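Local coordinates for protein TRAP dicarboxylate transporter, DctP subunit (Ochrobactrum anthropi, PDB 4P47) that probably captures a small organic acid in the periplasm and hands it to the membrane subunits of a TRAP-type transporter, at residues V108-L113 and P310-F315; V181-A186 and R234-P239; V102-A107 and A321-E326. All coordinates share one frame; numbering follows the deposited sequence. Where two conformers were deposited one is given.

Contact 1. Residues V108-L113 and P310-F315; sequences VDLPFL and PIIDKF
P111 and I312 reach toward each other, the proline CG lying 3.6 Å from I312 CG1. The CD1 of the same isoleucine reaches P111 CG as well, at 3.7 Å, and its other branch, CG2, comes within 3.8 Å of P111 CD. The torsions explain this fit. With CG1 anti to the carbonyl carbon (chi1 -60°) and CG2 anti to the backbone N, I312 spreads both branches toward the loop, and CG2 also takes up L110 CD2 at 3.7 Å as the two side chains slide past each other in opposite directions. Beta-branched isoleucine suits this place because it serves two neighbours at once, while proline gives the loop a rigid apolar edge.

Farther along, the packing slackens. L110 CD2 is 4.5 Å from F315 CB, and F315 turns to P178 and A182 of helix 178-186. On the outer side of residues 310-315, P310 and K314 are exposed and D313 pairs with K309 in a salt bridge. Between residues 108-113 and 310-315 the contact is apolar and depends on close fit; a polar tie of this loop to helix 298-312 lies earlier in that helix, where R305 binds F112 O.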
# COMPACT_ATOMS: atom_id res chain seq x y z
N VAL A 108 1.98 9.25 0.80
CA VAL A 108 1.10 8.10 0.54
C VAL A 108 0.67 7.39 1.82
O VAL A 108 -0.26 6.60 1.79
CB VAL A 108 1.71 7.06 -0.44
CG1 VAL A 108 2.15 7.72 -1.74
CG2 VAL A 108 2.85 6.26 0.18
N ASP A 109 1.34 7.67 2.92
CA ASP A 109 0.96 7.13 4.22
C ASP A 109 -0.04 8.02 5.00
O ASP A 109 -0.47 7.66 6.08
CB ASP A 109 2.20 6.93 5.09
CG ASP A 109 3.03 5.72 4.67
OD1 ASP A 109 2.50 4.79 4.04
OD2 ASP A 109 4.21 5.68 5.04
N LEU A 110 -0.40 9.19 4.47
CA LEU A 110 -1.30 10.08 5.21
C LEU A 110 -2.68 9.43 5.35
O LEU A 110 -3.10 8.66 4.50
CB LEU A 110 -1.41 11.45 4.50
CG LEU A 110 -0.11 12.27 4.47
CD1 LEU A 110 -0.28 13.49 3.56
CD2 LEU A 110 0.34 12.72 5.86
N PRO A 111 -3.36 9.73 6.45
CA PRO A 111 -4.62 9.02 6.70
C PRO A 111 -5.87 9.43 5.93
O PRO A 111 -6.08 10.60 5.56
CB PRO A 111 -4.84 9.20 8.21
CG PRO A 111 -3.99 10.34 8.62
CD PRO A 111 -2.87 10.50 7.60
N PHE A 112 -6.73 8.44 5.74
CA PHE A 112 -8.06 8.61 5.17
C PHE A 112 -8.08 9.30 3.81
O PHE A 112 -9.02 10.03 3.47
CB PHE A 112 -8.98 9.37 6.16
CG PHE A 112 -9.08 8.71 7.52
CD1 PHE A 112 -9.76 7.51 7.68
CD2 PHE A 112 -8.50 9.29 8.63
CE1 PHE A 112 -9.85 6.91 8.92
CE2 PHE A 112 -8.60 8.69 9.88
CZ PHE A 112 -9.28 7.49 10.01
N LEU A 113 -7.07 9.05 2.98
CA LEU A 113 -7.03 9.64 1.63
C LEU A 113 -8.15 9.11 0.75
O LEU A 113 -8.86 9.88 0.10
CB LEU A 113 -5.69 9.36 0.93
CG LEU A 113 -4.44 9.87 1.67
CD1 LEU A 113 -3.18 9.56 0.86
CD2 LEU A 113 -4.50 11.37 1.97
N PRO A 310 -5.45 18.26 12.58
CA PRO A 310 -4.47 19.19 13.19
C PRO A 310 -3.16 18.51 13.60
O PRO A 310 -2.11 19.16 13.63
CB PRO A 310 -5.20 19.74 14.42
CG PRO A 310 -6.67 19.53 14.13
CD PRO A 310 -6.73 18.25 13.31
N ILE A 311 -3.21 17.22 13.89
CA ILE A 311 -2.02 16.45 14.21
C ILE A 311 -1.26 16.14 12.92
O ILE A 311 -0.05 16.36 12.83
CB ILE A 311 -2.38 15.14 14.96
CG1 ILE A 311 -2.84 15.45 16.39
CG2 ILE A 311 -1.19 14.20 15.02
CD1 ILE A 311 -4.29 15.89 16.52
N ILE A 312 -1.97 15.63 11.93
CA ILE A 312 -1.39 15.20 10.66
C ILE A 312 -0.77 16.36 9.89
O ILE A 312 0.18 16.16 9.15
CB ILE A 312 -2.45 14.45 9.81
CG1 ILE A 312 -2.95 13.21 10.55
CG2 ILE A 312 -1.89 14.10 8.43
CD1 ILE A 312 -1.86 12.26 11.00
N ASP A 313 -1.27 17.58 10.11
CA ASP A 313 -0.73 18.76 9.44
C ASP A 313 0.76 18.97 9.75
O ASP A 313 1.46 19.66 9.01
CB ASP A 313 -1.50 20.03 9.83
CG ASP A 313 -2.82 20.19 9.08
OD1 ASP A 313 -3.03 19.57 8.01
OD2 ASP A 313 -3.67 20.95 9.60
N LYS A 314 1.26 18.36 10.82
CA LYS A 314 2.67 18.52 11.21
C LYS A 314 3.64 17.93 10.20
O LYS A 314 4.81 18.30 10.17
CB LYS A 314 2.92 17.87 12.57
CG LYS A 314 3.04 16.32 12.55
CD LYS A 314 3.43 15.74 13.91
CE LYS A 314 2.35 16.02 14.97
NZ LYS A 314 2.70 15.46 16.32
N PHE A 315 3.18 17.00 9.38
CA PHE A 315 4.04 16.38 8.37
C PHE A 315 4.15 17.17 7.07
O PHE A 315 4.96 16.85 6.19
CB PHE A 315 3.57 14.96 8.05
CG PHE A 315 3.56 14.07 9.25
CD1 PHE A 315 4.75 13.65 9.81
CD2 PHE A 315 2.37 13.71 9.86
CE1 PHE A 315 4.75 12.86 10.96
CE2 PHE A 315 2.37 12.91 11.01
CZ PHE A 315 3.56 12.49 11.55

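Contact 2. Residues V181-A186 and R234-P239; sequences VALFNA and RHQYNP
V181 O is held by two donors, N185 N and N185 ND2, which reach it from opposite faces of its plane, the side-chain bond measuring 2.8 Å, in the same helical turn that carries L183 and F184 onto H235. Across the imidazole F184 makes a T-shaped (edge-to-face) stack: the centroids are 5.0 Å apart, the planes stand at 86°, and F184 CZ, 3.6 Å from H235 NE2, lies over one face, offset toward the rim. H235 NE2 is hydrogen-bonded to E212 OE1 and ND1 to T233 OG1, so both polar atoms of the buried ring are satisfied and its rotation is probably fixed. The carboxylate of E212 would probably polarise the NE2 side of the imidazole.

L183 completes the apolar side. Its CG is anti to the backbone N (chi1 167°), and the side chains of L183 and H235 cross at about a right angle, L183 CD2 lying 3.9 Å from H235 CD2. The same methyl, L183 CD2, touches Q236 CG loosely, at 4.4 Å, while the amide nitrogen of Q236 is bonded to D109 O. A histidine suits this position because it offers a flat face to the helix and two nitrogens to the polar groups around it.

Residues 181-186 run nearly antiparallel to 234-239 (168°), the axes of the two segments 10.6 Å apart at their closest. Such a helix laid against a sheet strand is typical of the alpha/beta lobes of periplasmic solute-binding proteins.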
# COMPACT_ATOMS: atom_id res chain seq x y z
N VAL A 181 2.02 6.37 14.15
CA VAL A 181 2.06 6.63 15.58
C VAL A 181 1.30 7.92 15.91
O VAL A 181 0.52 7.96 16.86
CB VAL A 181 3.52 6.71 16.07
CG1 VAL A 181 3.58 7.20 17.49
CG2 VAL A 181 4.20 5.37 15.96
N ALA A 182 1.50 8.96 15.10
CA ALA A 182 0.75 10.20 15.30
C ALA A 182 -0.75 9.96 15.14
O ALA A 182 -1.56 10.42 15.94
CB ALA A 182 1.22 11.28 14.31
N LEU A 183 -1.11 9.21 14.11
CA LEU A 183 -2.52 8.92 13.80
C LEU A 183 -3.22 8.23 14.96
O LEU A 183 -4.27 8.66 15.41
CB LEU A 183 -2.59 8.03 12.55
CG LEU A 183 -3.95 7.38 12.26
CD1 LEU A 183 -5.03 8.43 12.02
CD2 LEU A 183 -3.81 6.44 11.09
N PHE A 184 -2.63 7.15 15.45
CA PHE A 184 -3.33 6.38 16.47
C PHE A 184 -3.37 7.10 17.81
O PHE A 184 -4.36 7.03 18.53
CB PHE A 184 -2.81 4.93 16.50
CG PHE A 184 -3.49 4.08 15.44
CD1 PHE A 184 -4.70 3.47 15.71
CD2 PHE A 184 -2.97 4.00 14.17
CE1 PHE A 184 -5.36 2.75 14.72
CE2 PHE A 184 -3.62 3.29 13.17
CZ PHE A 184 -4.80 2.67 13.45
N ASN A 185 -2.32 7.86 18.12
CA ASN A 185 -2.39 8.73 19.32
C ASN A 185 -3.48 9.78 19.16
O ASN A 185 -4.21 10.05 20.10
CB ASN A 185 -1.05 9.39 19.63
CG ASN A 185 -0.12 8.50 20.37
OD1 ASN A 185 -0.27 8.28 21.57
ND2 ASN A 185 0.85 7.97 19.69
N ALA A 186 -3.60 10.39 17.99
CA ALA A 186 -4.65 11.38 17.74
C ALA A 186 -6.04 10.78 17.90
O ALA A 186 -7.00 11.48 18.24
CB ALA A 186 -4.50 11.98 16.33
N ARG A 234 -10.21 1.91 6.80
CA ARG A 234 -9.45 2.42 5.67
C ARG A 234 -8.60 3.63 6.09
O ARG A 234 -8.48 4.63 5.37
CB ARG A 234 -10.36 2.73 4.47
CG ARG A 234 -11.09 1.50 3.96
CD ARG A 234 -11.74 1.74 2.61
NE ARG A 234 -12.45 0.54 2.16
CZ ARG A 234 -13.73 0.28 2.40
NH1 ARG A 234 -14.48 1.14 3.07
NH2 ARG A 234 -14.27 -0.84 1.96
N HIS A 235 -7.99 3.54 7.26
CA HIS A 235 -7.30 4.69 7.83
C HIS A 235 -6.06 5.06 7.03
O HIS A 235 -5.62 6.20 7.10
CB HIS A 235 -6.98 4.50 9.32
CG HIS A 235 -6.21 3.26 9.61
ND1 HIS A 235 -6.83 2.07 9.92
CD2 HIS A 235 -4.88 3.00 9.63
CE1 HIS A 235 -5.92 1.14 10.12
NE2 HIS A 235 -4.73 1.67 9.95
N GLN A 236 -5.47 4.08 6.35
CA GLN A 236 -4.42 4.34 5.38
C GLN A 236 -4.63 3.40 4.21
O GLN A 236 -5.37 2.43 4.31
CB GLN A 236 -3.05 4.07 5.99
CG GLN A 236 -2.64 5.06 7.05
CD GLN A 236 -1.46 4.54 7.81
OE1 GLN A 236 -1.57 3.55 8.56
NE2 GLN A 236 -0.32 5.15 7.61
N TYR A 237 -3.99 3.72 3.09
CA TYR A 237 -4.00 2.90 1.89
C TYR A 237 -2.56 2.69 1.51
O TYR A 237 -1.81 3.65 1.45
CB TYR A 237 -4.72 3.60 0.75
CG TYR A 237 -4.69 2.79 -0.54
CD1 TYR A 237 -5.54 1.70 -0.72
CD2 TYR A 237 -3.83 3.11 -1.57
CE1 TYR A 237 -5.51 0.96 -1.90
CE2 TYR A 237 -3.82 2.39 -2.75
CZ TYR A 237 -4.66 1.33 -2.91
OH TYR A 237 -4.63 0.62 -4.10
N ASN A 238 -2.19 1.44 1.23
CA ASN A 238 -0.84 1.08 0.81
C ASN A 238 -0.79 0.79 -0.70
O ASN A 238 -1.11 -0.32 -1.13
CB ASN A 238 -0.31 -0.18 1.55
CG ASN A 238 -0.07 0.01 3.06
OD1 ASN A 238 -0.15 -0.95 3.83
ND2 ASN A 238 0.28 1.20 3.46
N PRO A 239 -0.37 1.78 -1.51
CA PRO A 239 -0.03 1.49 -2.90
C PRO A 239 1.35 0.90 -2.94
O PRO A 239 2.16 1.22 -2.06
CB PRO A 239 -0.03 2.87 -3.56
CG PRO A 239 0.29 3.82 -2.48
CD PRO A 239 -0.10 3.18 -1.16

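Contact 3. Residues V102-A107 and A321-E326; sequences VKAFEA and AETVDE
The first turn of helix 321-336, near the C-terminal end of the chain, packs here on a short 3-10 turn, and T323 is the residue that fills the joint. Its two branches part over two alanines: OG1 lies 3.9 Å from A104 CB, and CG2 lies 4.0 Å from A107 CB. A chi1 of -63° sets the hydroxyl beside the backbone N and the methyl beside the carbonyl carbon, and each then faces its own alanine.

The alanines fall on one side because of the turn itself. A107 N bonds to A104 O at 3.0 Å, a three-residue step that aligns their methyls toward the helix. Their small size lets the backbones come close, with A104 CA only 6.8 Å from T323 CA. Threonine, short and forked, matches that spacing, although no hydrogen bond joins the segments.

Neighbours close the joint: helix 127-133 brings L132 to A104 and F128 to A107, while I319 of helix 316-319 touches both A107 and V324. E326 makes a weak hydrogen bond to N131. This is small-residue (Ala/Thr) packing of a helix on a 3-10 turn, by which the last helix of this solute-binding fold is laid against the connection between strand 90-94 and helix 117-125.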
# COMPACT_ATOMS: atom_id res chain seq x y z
N VAL A 102 13.11 9.68 -0.47
CA VAL A 102 12.49 10.88 -1.00
C VAL A 102 11.33 11.19 -0.07
O VAL A 102 10.32 10.49 -0.06
CB VAL A 102 11.98 10.66 -2.44
CG1 VAL A 102 11.10 11.81 -2.90
CG2 VAL A 102 13.15 10.44 -3.38
N LYS A 103 11.46 12.23 0.75
CA LYS A 103 10.49 12.49 1.81
C LYS A 103 9.06 12.70 1.33
O LYS A 103 8.11 12.40 2.08
CB LYS A 103 10.93 13.72 2.62
CG LYS A 103 11.65 13.35 3.88
CD LYS A 103 10.70 12.71 4.88
CE LYS A 103 11.47 11.85 5.87
NZ LYS A 103 12.75 12.49 6.30
N ALA A 104 8.89 13.21 0.12
CA ALA A 104 7.57 13.45 -0.41
C ALA A 104 6.73 12.17 -0.42
O ALA A 104 5.51 12.26 -0.33
CB ALA A 104 7.65 14.07 -1.80
N PHE A 105 7.37 11.01 -0.55
CA PHE A 105 6.63 9.75 -0.56
C PHE A 105 5.90 9.48 0.76
O PHE A 105 4.99 8.64 0.78
CB PHE A 105 7.52 8.58 -0.94
CG PHE A 105 7.65 8.39 -2.42
CD1 PHE A 105 8.62 9.07 -3.15
CD2 PHE A 105 6.80 7.55 -3.09
CE1 PHE A 105 8.74 8.90 -4.52
CE2 PHE A 105 6.92 7.39 -4.47
CZ PHE A 105 7.90 8.07 -5.18
N GLU A 106 6.23 10.17 1.84
CA GLU A 106 5.45 10.03 3.07
C GLU A 106 4.00 10.43 2.86
O GLU A 106 3.12 9.98 3.61
CB GLU A 106 6.09 10.87 4.17
CG GLU A 106 5.45 10.79 5.53
CD GLU A 106 6.27 11.52 6.57
OE1 GLU A 106 6.33 12.77 6.50
OE2 GLU A 106 6.85 10.85 7.43
N ALA A 107 3.73 11.20 1.81
CA ALA A 107 2.36 11.58 1.52
C ALA A 107 1.45 10.35 1.33
O ALA A 107 0.27 10.41 1.65
CB ALA A 107 2.28 12.50 0.28
N ALA A 321 4.70 21.60 0.83
CA ALA A 321 3.41 22.17 0.44
C ALA A 321 3.04 21.83 -1.01
O ALA A 321 1.87 21.59 -1.31
CB ALA A 321 3.44 23.70 0.63
N GLU A 322 4.03 21.81 -1.90
CA GLU A 322 3.76 21.51 -3.30
C GLU A 322 3.03 20.17 -3.43
O GLU A 322 2.02 20.04 -4.12
CB GLU A 322 5.08 21.48 -4.10
CG GLU A 322 4.92 21.19 -5.59
CD GLU A 322 4.54 22.41 -6.42
OE1 GLU A 322 4.81 23.55 -5.97
OE2 GLU A 322 3.97 22.24 -7.52
N THR A 323 3.59 19.17 -2.79
CA THR A 323 3.02 17.84 -2.84
C THR A 323 1.67 17.78 -2.10
O THR A 323 0.68 17.28 -2.64
CB THR A 323 4.00 16.82 -2.26
OG1 THR A 323 5.20 16.79 -3.06
CG2 THR A 323 3.42 15.44 -2.25
N VAL A 324 1.60 18.33 -0.89
CA VAL A 324 0.36 18.24 -0.12
C VAL A 324 -0.81 19.02 -0.76
O VAL A 324 -1.93 18.53 -0.80
CB VAL A 324 0.59 18.68 1.33
CG1 VAL A 324 -0.70 18.68 2.12
CG2 VAL A 324 1.60 17.75 1.99
N ASP A 325 -0.56 20.25 -1.22
CA ASP A 325 -1.63 21.03 -1.84
C ASP A 325 -2.21 20.35 -3.06
O ASP A 325 -3.44 20.32 -3.24
CB ASP A 325 -1.13 22.40 -2.29
CG ASP A 325 -0.79 23.32 -1.13
OD1 ASP A 325 -1.26 23.11 0.00
OD2 ASP A 325 -0.05 24.29 -1.39
N GLU A 326 -1.34 19.79 -3.89
CA GLU A 326 -1.76 19.06 -5.09
C GLU A 326 -2.63 17.86 -4.72
O GLU A 326 -3.71 17.64 -5.29
CB GLU A 326 -0.54 18.59 -5.88
CG GLU A 326 -0.85 17.60 -7.02
CD GLU A 326 0.36 17.28 -7.89
OE1 GLU A 326 1.34 16.68 -7.38
OE2 GLU A 326 0.33 17.62 -9.09

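In the fold
All three contacts are buried, yet contact 2 lies nearest the centre of the chain, and contacts 1 and 3 lie farther out. Contacts 1 and 3 share the connection from strand 90-94 to helix 117-125 and pin it to successive parts of the C-terminal region. They touch through L113 CD1 and A107 O. Contact 1 also meets contact 2: F112 N and H235 O are 2.8 Å apart, probably a hydrogen bond, and Q236 NE2 probably bonds to D109 O, while F315 and A182 pack as side chains. Chemistry follows place: aliphatic in contact 1, aromatic with a polar-bonded histidine in contact 2, and small methyl-sized groups in contact 3.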